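Local coordinates for Oxidored_FMN domain-containing protein ([Pseudomonas] geniculata N1, PDB 6L6J), which is an FMN- and [4Fe-4S]-containing amine oxidase that probably oxidises 6-hydroxypseudooxynicotine in bacterial nicotine breakdown, at residues I140-I145 against D191-I196; D254-N259 against K287-P292. One frame throughout, in Å; residues are numbered along the deposited sequence.

Contact 1: I140-I145 against D191-I196; sequences IDRQDI and DDYGGI
Arg142, in the first turn of helix 142-162, faces Tyr193 across the contact with their CA atoms 9.2 Å apart, a backbone separation that long side chains must span. The partner is a type I beta turn, Asp191 to Gly194, in the loop leading to helix 197-215; the contact thus joins a barrel helix to a loop on the periphery of the TIM barrel. A salt-bridge network of Arg142, Asp191 and Asp192 forms its polar half. The arginine chain bends at chi2 and chi3, which carries the guanidinium to the turn, and there NH1 and NH2 pair with different carboxylate oxygens of Asp192. Arg142 NH1 to Asp192 OD2 is 2.5 Å, on the syn side but tilted 24° out of the carboxylate plane; the modelled NH2 to OD1 distance is implausibly short and doubtful. Asp191 OD2 is a long, purely electrostatic partner of Arg142 NH2, lying well out of the guanidinium plane; its stronger partner is Arg189. Isoleucine and tyrosine suit the buried apolar half, since a branched aliphatic can cover the ring while the phenol OH keeps a polar partner, Glu206. With CG1 anti to its carbonyl carbon (chi1 -66°), Ile145 sets CD1 over the centre of the Tyr193 ring in a CH-pi contact. Tyr193 serves both halves: its CD1 lies over one guanidinium face, and Arg142 NH1 meets the ring edge 3.5 Å from Tyr193 CE1.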
ATOM      1  N   ILE A 140     -10.763  16.504 -27.881  1.00 33.40           N
ATOM      2  CA  ILE A 140     -11.575  15.487 -28.614  1.00 37.93           C
ATOM      3  C   ILE A 140     -12.751  16.167 -29.344  1.00 38.47           C
ATOM      4  O   ILE A 140     -13.383  17.056 -28.761  1.00 40.50           O
ATOM      5  CB  ILE A 140     -11.986  14.297 -27.706  1.00 39.23           C
ATOM      6  CG1 ILE A 140     -12.835  14.677 -26.491  1.00 38.86           C
ATOM      7  CG2 ILE A 140     -10.758  13.503 -27.279  1.00 37.91           C
ATOM      8  CD1 ILE A 140     -13.344  13.466 -25.711  1.00 37.84           C
ATOM      9  N   ASP A 141     -12.955  15.788 -30.613  1.00 40.76           N
ATOM     10  CA  ASP A 141     -14.164  16.017 -31.454  1.00 44.96           C
ATOM     11  C   ASP A 141     -15.427  15.558 -30.721  1.00 48.17           C
ATOM     12  O   ASP A 141     -15.292  14.754 -29.775  1.00 47.67           O
ATOM     13  CB  ASP A 141     -14.191  15.098 -32.687  1.00 47.36           C
ATOM     14  CG  ASP A 141     -13.319  15.489 -33.857  1.00 52.31           C
ATOM     15  OD1 ASP A 141     -12.670  16.539 -33.772  1.00 60.33           O
ATOM     16  OD2 ASP A 141     -13.314  14.739 -34.857  1.00 58.06           O
ATOM     17  N   ARG A 142     -16.596  15.913 -31.273  1.00 49.27           N
ATOM     18  CA  ARG A 142     -17.927  15.290 -30.979  1.00 48.89           C
ATOM     19  C   ARG A 142     -17.946  13.839 -31.498  1.00 42.94           C
ATOM     20  O   ARG A 142     -18.485  12.969 -30.818  1.00 44.45           O
ATOM     21  CB  ARG A 142     -19.061  16.134 -31.581  1.00 49.59           C
ATOM     22  CG  ARG A 142     -18.913  17.631 -31.312  1.00 60.11           C
ATOM     23  CD  ARG A 142     -20.180  18.446 -31.062  1.00 64.03           C
ATOM     24  NE  ARG A 142     -21.191  17.748 -30.266  1.00 69.21           N
ATOM     25  CZ  ARG A 142     -21.971  18.303 -29.346  1.00 72.05           C
ATOM     26  NH1 ARG A 142     -22.842  17.550 -28.693  1.00 71.70           N
ATOM     27  NH2 ARG A 142     -21.872  19.593 -29.070  1.00 81.56           N
ATOM     28  N   GLN A 143     -17.373  13.576 -32.666  1.00 44.68           N
ATOM     29  CA  GLN A 143     -17.279  12.204 -33.237  1.00 45.89           C
ATOM     30  C   GLN A 143     -16.398  11.317 -32.333  1.00 41.91           C
ATOM     31  O   GLN A 143     -16.704  10.139 -32.173  1.00 39.54           O
ATOM     32  CB  GLN A 143     -16.757  12.262 -34.676  1.00 48.62           C
ATOM     33  CG  GLN A 143     -16.790  10.914 -35.405  1.00 57.09           C
ATOM     34  CD  GLN A 143     -18.151  10.246 -35.429  1.00 58.71           C
ATOM     35  OE1 GLN A 143     -19.112  10.743 -36.016  1.00 57.75           O
ATOM     36  NE2 GLN A 143     -18.248   9.101 -34.771  1.00 55.46           N
ATOM     37  N   ASP A 144     -15.338  11.867 -31.744  1.00 42.49           N
ATOM     38  CA  ASP A 144     -14.472  11.146 -30.772  1.00 39.79           C
ATOM     39  C   ASP A 144     -15.302  10.805 -29.520  1.00 40.23           C
ATOM     40  O   ASP A 144     -15.101   9.717 -28.973  1.00 36.70           O
ATOM     41  CB  ASP A 144     -13.235  11.973 -30.412  1.00 39.75           C
ATOM     42  CG  ASP A 144     -12.247  12.143 -31.546  1.00 40.09           C
ATOM     43  OD1 ASP A 144     -11.834  11.126 -32.099  1.00 38.90           O
ATOM     44  OD2 ASP A 144     -11.877  13.298 -31.842  1.00 41.77           O
ATOM     45  N   ILE A 145     -16.189  11.711 -29.082  1.00 39.30           N
ATOM     46  CA  ILE A 145     -17.099  11.510 -27.911  1.00 38.90           C
ATOM     47  C   ILE A 145     -18.079  10.360 -28.204  1.00 38.22           C
ATOM     48  O   ILE A 145     -18.287   9.500 -27.300  1.00 37.21           O
ATOM     49  CB  ILE A 145     -17.829  12.817 -27.534  1.00 37.89           C
ATOM     50  CG1 ILE A 145     -16.841  13.867 -27.028  1.00 35.99           C
ATOM     51  CG2 ILE A 145     -18.937  12.548 -26.519  1.00 39.98           C
ATOM     52  CD1 ILE A 145     -17.466  14.993 -26.258  1.00 38.45           C
ATOM     53  N   ASP A 191     -18.662  24.059 -26.091  1.00 46.00           N
ATOM     54  CA  ASP A 191     -19.779  23.279 -26.703  1.00 46.25           C
ATOM     55  C   ASP A 191     -20.695  22.766 -25.567  1.00 43.68           C
ATOM     56  O   ASP A 191     -20.551  23.254 -24.428  1.00 42.05           O
ATOM     57  CB  ASP A 191     -19.226  22.191 -27.642  1.00 44.30           C
ATOM     58  CG  ASP A 191     -18.479  21.046 -26.968  1.00 40.01           C
ATOM     59  OD1 ASP A 191     -18.178  21.152 -25.758  1.00 38.26           O
ATOM     60  OD2 ASP A 191     -18.210  20.056 -27.658  1.00 36.56           O
ATOM     61  N   ASP A 192     -21.603  21.823 -25.844  1.00 48.20           N
ATOM     62  CA  ASP A 192     -22.626  21.350 -24.852  1.00 52.64           C
ATOM     63  C   ASP A 192     -22.001  20.372 -23.829  1.00 49.79           C
ATOM     64  O   ASP A 192     -22.714  19.997 -22.860  1.00 46.31           O
ATOM     65  CB  ASP A 192     -23.906  20.790 -25.495  1.00 50.92           C
ATOM     66  CG  ASP A 192     -23.730  20.167 -26.858  1.00 61.55           C
ATOM     67  OD1 ASP A 192     -23.312  20.909 -27.798  1.00 71.12           O
ATOM     68  OD2 ASP A 192     -24.001  18.952 -26.969  1.00 66.34           O
ATOM     69  N   TYR A 193     -20.716  20.014 -23.972  1.00 44.77           N
ATOM     70  CA  TYR A 193     -19.963  19.232 -22.954  1.00 40.80           C
ATOM     71  C   TYR A 193     -19.061  20.121 -22.091  1.00 39.28           C
ATOM     72  O   TYR A 193     -18.258  19.561 -21.321  1.00 42.35           O
ATOM     73  CB  TYR A 193     -19.152  18.135 -23.625  1.00 41.65           C
ATOM     74  CG  TYR A 193     -19.989  17.014 -24.185  1.00 44.24           C
ATOM     75  CD1 TYR A 193     -20.455  17.062 -25.488  1.00 46.15           C
ATOM     76  CD2 TYR A 193     -20.300  15.900 -23.421  1.00 41.86           C
ATOM     77  CE1 TYR A 193     -21.217  16.032 -26.014  1.00 48.38           C
ATOM     78  CE2 TYR A 193     -21.051  14.857 -23.934  1.00 44.40           C
ATOM     79  CZ  TYR A 193     -21.518  14.927 -25.236  1.00 46.42           C
ATOM     80  OH  TYR A 193     -22.252  13.906 -25.766  1.00 46.24           O
ATOM     81  N   GLY A 194     -19.214  21.445 -22.162  1.00 36.73           N
ATOM     82  CA  GLY A 194     -18.440  22.385 -21.325  1.00 36.45           C
ATOM     83  C   GLY A 194     -19.229  23.617 -20.940  1.00 34.31           C
ATOM     84  O   GLY A 194     -20.276  23.885 -21.558  1.00 35.57           O
ATOM     85  N   GLY A 195     -18.721  24.358 -19.958  1.00 35.31           N
ATOM     86  CA  GLY A 195     -19.385  25.547 -19.394  1.00 36.54           C
ATOM     87  C   GLY A 195     -20.032  25.221 -18.060  1.00 39.68           C
ATOM     88  O   GLY A 195     -19.262  24.932 -17.110  1.00 35.54           O
ATOM     89  N   ILE A 196     -21.377  25.258 -17.989  1.00 42.62           N
ATOM     90  CA  ILE A 196     -22.141  25.130 -16.705  1.00 46.71           C
ATOM     91  C   ILE A 196     -22.318  23.626 -16.411  1.00 46.04           C
ATOM     92  O   ILE A 196     -22.202  22.818 -17.345  1.00 46.69           O
ATOM     93  CB  ILE A 196     -23.447  25.973 -16.696  1.00 48.61           C
ATOM     94  CG1 ILE A 196     -24.260  25.833 -15.388  1.00 58.08           C
ATOM     95  CG2 ILE A 196     -24.315  25.669 -17.917  1.00 47.26           C
ATOM     96  CD1 ILE A 196     -23.626  26.406 -14.099  1.00 51.24           C
TER

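Contact 2: D254-N259 against K287-P292; sequences DLWDVN and KVTSKP
This is a buried contact in the FMN-binding TIM barrel, between the start of strand 255-261 and the loop that leads from helix 285-288 into the neighbouring parallel strand 293-296. Asp254 and the residues after it lead into the first strand; the touching parts run 101° apart, so the incoming loop crosses the strand start before the two chains align. Where they meet, Trp256 N donates to Pro292 O (3.3 Å, N-H...O angle 159°), approaching almost in line with the carbonyl bond; Trp256 also pairs through its backbone with Val294, continuing the ladder into the sheet. Proline has no N-H to satisfy, yet its carbonyl can still take the bond from Trp256, and Pro292 CD rests 3.3 Å from Asp254 O. Leu255 directs its side chain away from the loop at CB, yet with CG anti to the backbone N (chi1 176°) its CD1 comes back to 3.6 Å from Pro292 O. On the other side of the strand, Trp256 turns its indole toward the loop. Lys291 CB lies at the ring edge, and Thr289 OG1 makes a van der Waals approach, oblique to the ring, 3.6 Å from Trp256 CD1. Thr289 OG1 accepts from Lys291 N (2.9 Å), closing an ST turn, and shares Ala250 O with Trp256 NE1. Lys291 NZ stays 4.5 Å from Asp254 OD1, beyond a salt bridge, while Asp254 OD2 accepts from Val221 N. One backbone bond and no salt bridge across the contact suggest that backbone pairing and packing, more than charge, hold this junction.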
ATOM      1  N   ASP A 254     -27.004   1.290  -9.652  1.00 29.75           N
ATOM      2  CA  ASP A 254     -27.420   0.217  -8.716  1.00 30.07           C
ATOM      3  C   ASP A 254     -26.540   0.301  -7.464  1.00 31.09           C
ATOM      4  O   ASP A 254     -26.948  -0.218  -6.408  1.00 35.01           O
ATOM      5  CB  ASP A 254     -27.325  -1.145  -9.412  1.00 31.00           C
ATOM      6  CG  ASP A 254     -28.192  -1.254 -10.660  1.00 32.55           C
ATOM      7  OD1 ASP A 254     -29.408  -1.028 -10.531  1.00 37.16           O
ATOM      8  OD2 ASP A 254     -27.659  -1.556 -11.747  1.00 31.52           O
ATOM      9  N   LEU A 255     -25.360   0.913  -7.584  1.00 29.65           N
ATOM     10  CA  LEU A 255     -24.367   1.048  -6.486  1.00 29.89           C
ATOM     11  C   LEU A 255     -23.602   2.357  -6.680  1.00 29.41           C
ATOM     12  O   LEU A 255     -23.177   2.629  -7.832  1.00 29.96           O
ATOM     13  CB  LEU A 255     -23.421  -0.160  -6.523  1.00 32.77           C
ATOM     14  CG  LEU A 255     -22.245  -0.190  -5.531  1.00 32.89           C
ATOM     15  CD1 LEU A 255     -22.672  -0.660  -4.151  1.00 34.04           C
ATOM     16  CD2 LEU A 255     -21.149  -1.125  -6.027  1.00 34.67           C
ATOM     17  N   TRP A 256     -23.466   3.137  -5.609  1.00 27.84           N
ATOM     18  CA  TRP A 256     -22.497   4.255  -5.490  1.00 26.42           C
ATOM     19  C   TRP A 256     -21.254   3.748  -4.758  1.00 26.63           C
ATOM     20  O   TRP A 256     -21.383   3.398  -3.563  1.00 28.26           O
ATOM     21  CB  TRP A 256     -23.124   5.438  -4.762  1.00 27.24           C
ATOM     22  CG  TRP A 256     -24.099   6.190  -5.606  1.00 29.16           C
ATOM     23  CD1 TRP A 256     -25.456   6.053  -5.626  1.00 29.06           C
ATOM     24  CD2 TRP A 256     -23.783   7.212  -6.564  1.00 29.19           C
ATOM     25  NE1 TRP A 256     -26.000   6.920  -6.532  1.00 29.27           N
ATOM     26  CE2 TRP A 256     -25.001   7.635  -7.130  1.00 28.33           C
ATOM     27  CE3 TRP A 256     -22.595   7.822  -6.983  1.00 30.73           C
ATOM     28  CZ2 TRP A 256     -25.065   8.624  -8.104  1.00 29.53           C
ATOM     29  CZ3 TRP A 256     -22.663   8.808  -7.945  1.00 32.31           C
ATOM     30  CH2 TRP A 256     -23.884   9.203  -8.495  1.00 30.33           C
ATOM     31  N   ASP A 257     -20.106   3.713  -5.440  1.00 25.48           N
ATOM     32  CA  ASP A 257     -18.773   3.472  -4.813  1.00 26.76           C
ATOM     33  C   ASP A 257     -18.056   4.822  -4.645  1.00 26.68           C
ATOM     34  O   ASP A 257     -17.674   5.418  -5.692  1.00 28.11           O
ATOM     35  CB  ASP A 257     -17.937   2.472  -5.625  1.00 25.11           C
ATOM     36  CG  ASP A 257     -16.660   2.058  -4.913  1.00 25.20           C
ATOM     37  OD1 ASP A 257     -16.207   2.800  -4.002  1.00 25.67           O
ATOM     38  OD2 ASP A 257     -16.138   0.991  -5.249  1.00 26.71           O
ATOM     39  N   VAL A 258     -17.891   5.309  -3.403  1.00 25.08           N
ATOM     40  CA  VAL A 258     -17.520   6.740  -3.159  1.00 26.42           C
ATOM     41  C   VAL A 258     -16.275   6.851  -2.268  1.00 26.88           C
ATOM     42  O   VAL A 258     -16.190   6.182  -1.203  1.00 25.22           O
ATOM     43  CB  VAL A 258     -18.691   7.600  -2.628  1.00 26.28           C
ATOM     44  CG1 VAL A 258     -19.763   7.808  -3.692  1.00 26.24           C
ATOM     45  CG2 VAL A 258     -19.282   7.062  -1.331  1.00 24.75           C
ATOM     46  N   ASN A 259     -15.368   7.733  -2.699  1.00 29.03           N
ATOM     47  CA  ASN A 259     -14.047   7.979  -2.068  1.00 33.53           C
ATOM     48  C   ASN A 259     -13.612   9.428  -2.347  1.00 34.79           C
ATOM     49  O   ASN A 259     -14.426  10.197  -2.897  1.00 34.83           O
ATOM     50  CB  ASN A 259     -13.039   6.924  -2.539  1.00 33.09           C
ATOM     51  CG  ASN A 259     -12.645   7.076  -3.995  1.00 32.16           C
ATOM     52  OD1 ASN A 259     -13.196   7.918  -4.715  1.00 31.14           O
ATOM     53  ND2 ASN A 259     -11.702   6.251  -4.437  1.00 28.71           N
ATOM     54  N   LYS A 287     -27.937  10.151   2.462  1.00 36.69           N
ATOM     55  CA  LYS A 287     -29.098  11.078   2.577  1.00 37.14           C
ATOM     56  C   LYS A 287     -29.665  11.409   1.186  1.00 35.32           C
ATOM     57  O   LYS A 287     -30.837  11.789   1.130  1.00 34.12           O
ATOM     58  CB  LYS A 287     -28.699  12.340   3.345  1.00 42.06           C
ATOM     59  CG  LYS A 287     -28.200  12.093   4.767  1.00 47.65           C
ATOM     60  CD  LYS A 287     -29.145  12.560   5.868  1.00 55.42           C
ATOM     61  CE  LYS A 287     -30.441  11.774   5.981  1.00 55.16           C
ATOM     62  NZ  LYS A 287     -30.980  11.825   7.362  1.00 51.63           N
ATOM     63  N   VAL A 288     -28.891  11.258   0.107  1.00 33.59           N
ATOM     64  CA  VAL A 288     -29.300  11.712  -1.258  1.00 36.21           C
ATOM     65  C   VAL A 288     -29.851  10.548  -2.085  1.00 36.12           C
ATOM     66  O   VAL A 288     -30.842  10.774  -2.819  1.00 36.17           O
ATOM     67  CB  VAL A 288     -28.142  12.400  -2.006  1.00 40.40           C
ATOM     68  CG1 VAL A 288     -28.552  12.781  -3.421  1.00 38.41           C
ATOM     69  CG2 VAL A 288     -27.621  13.624  -1.241  1.00 41.40           C
ATOM     70  N   THR A 289     -29.204   9.380  -2.010  1.00 36.32           N
ATOM     71  CA  THR A 289     -29.530   8.161  -2.808  1.00 37.31           C
ATOM     72  C   THR A 289     -30.224   7.125  -1.918  1.00 36.90           C
ATOM     73  O   THR A 289     -29.820   6.960  -0.757  1.00 36.29           O
ATOM     74  CB  THR A 289     -28.291   7.527  -3.474  1.00 36.11           C
ATOM     75  OG1 THR A 289     -28.736   6.406  -4.248  1.00 36.03           O
ATOM     76  CG2 THR A 289     -27.227   7.055  -2.502  1.00 32.68           C
ATOM     77  N   SER A 290     -31.212   6.428  -2.472  1.00 38.78           N
ATOM     78  CA  SER A 290     -31.850   5.235  -1.854  1.00 42.02           C
ATOM     79  C   SER A 290     -30.993   3.981  -2.131  1.00 39.48           C
ATOM     80  O   SER A 290     -31.282   2.937  -1.541  1.00 38.80           O
ATOM     81  CB  SER A 290     -33.290   5.074  -2.334  1.00 40.49           C
ATOM     82  OG  SER A 290     -33.348   4.837  -3.738  1.00 39.08           O
ATOM     83  N   LYS A 291     -29.965   4.105  -2.977  1.00 37.34           N
ATOM     84  CA  LYS A 291     -29.133   2.987  -3.481  1.00 34.92           C
ATOM     85  C   LYS A 291     -28.059   2.601  -2.467  1.00 31.70           C
ATOM     86  O   LYS A 291     -27.618   3.410  -1.658  1.00 30.10           O
ATOM     87  CB  LYS A 291     -28.469   3.389  -4.799  1.00 37.39           C
ATOM     88  CG  LYS A 291     -29.434   3.793  -5.906  1.00 37.65           C
ATOM     89  CD  LYS A 291     -30.328   2.645  -6.374  1.00 34.73           C
ATOM     90  CE  LYS A 291     -31.266   3.054  -7.484  1.00 32.73           C
ATOM     91  NZ  LYS A 291     -31.906   1.881  -8.112  1.00 32.58           N
ATOM     92  N   PRO A 292     -27.601   1.332  -2.490  1.00 30.35           N
ATOM     93  CA  PRO A 292     -26.534   0.873  -1.597  1.00 30.39           C
ATOM     94  C   PRO A 292     -25.238   1.667  -1.823  1.00 29.17           C
ATOM     95  O   PRO A 292     -24.900   1.894  -2.956  1.00 27.75           O
ATOM     96  CB  PRO A 292     -26.292  -0.601  -1.940  1.00 29.61           C
ATOM     97  CG  PRO A 292     -27.468  -1.000  -2.808  1.00 32.13           C
ATOM     98  CD  PRO A 292     -28.088   0.269  -3.374  1.00 30.63           C
TER

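How the contacts relate
Both contacts belong to the N-terminal FMN-binding TIM barrel, and they come in series along the chain, contact 1 closing before contact 2 opens. Their centres lie 27 Å apart and their nearest atoms about 16 Å, so they do not touch. Contact 1 is peripheral, between helix 142-162 and the loop before helix 197-215, away from the annotated sites. Contact 2 lies in the barrel wall, where it joins the start of strand 255-261 to the loop entering strand 293-296; these strands are the sixth and seventh of eight. One contact therefore ties helical layer to loop outside the barrel, while the other sits at the start of the strand whose further course reaches the FMN through Asn259.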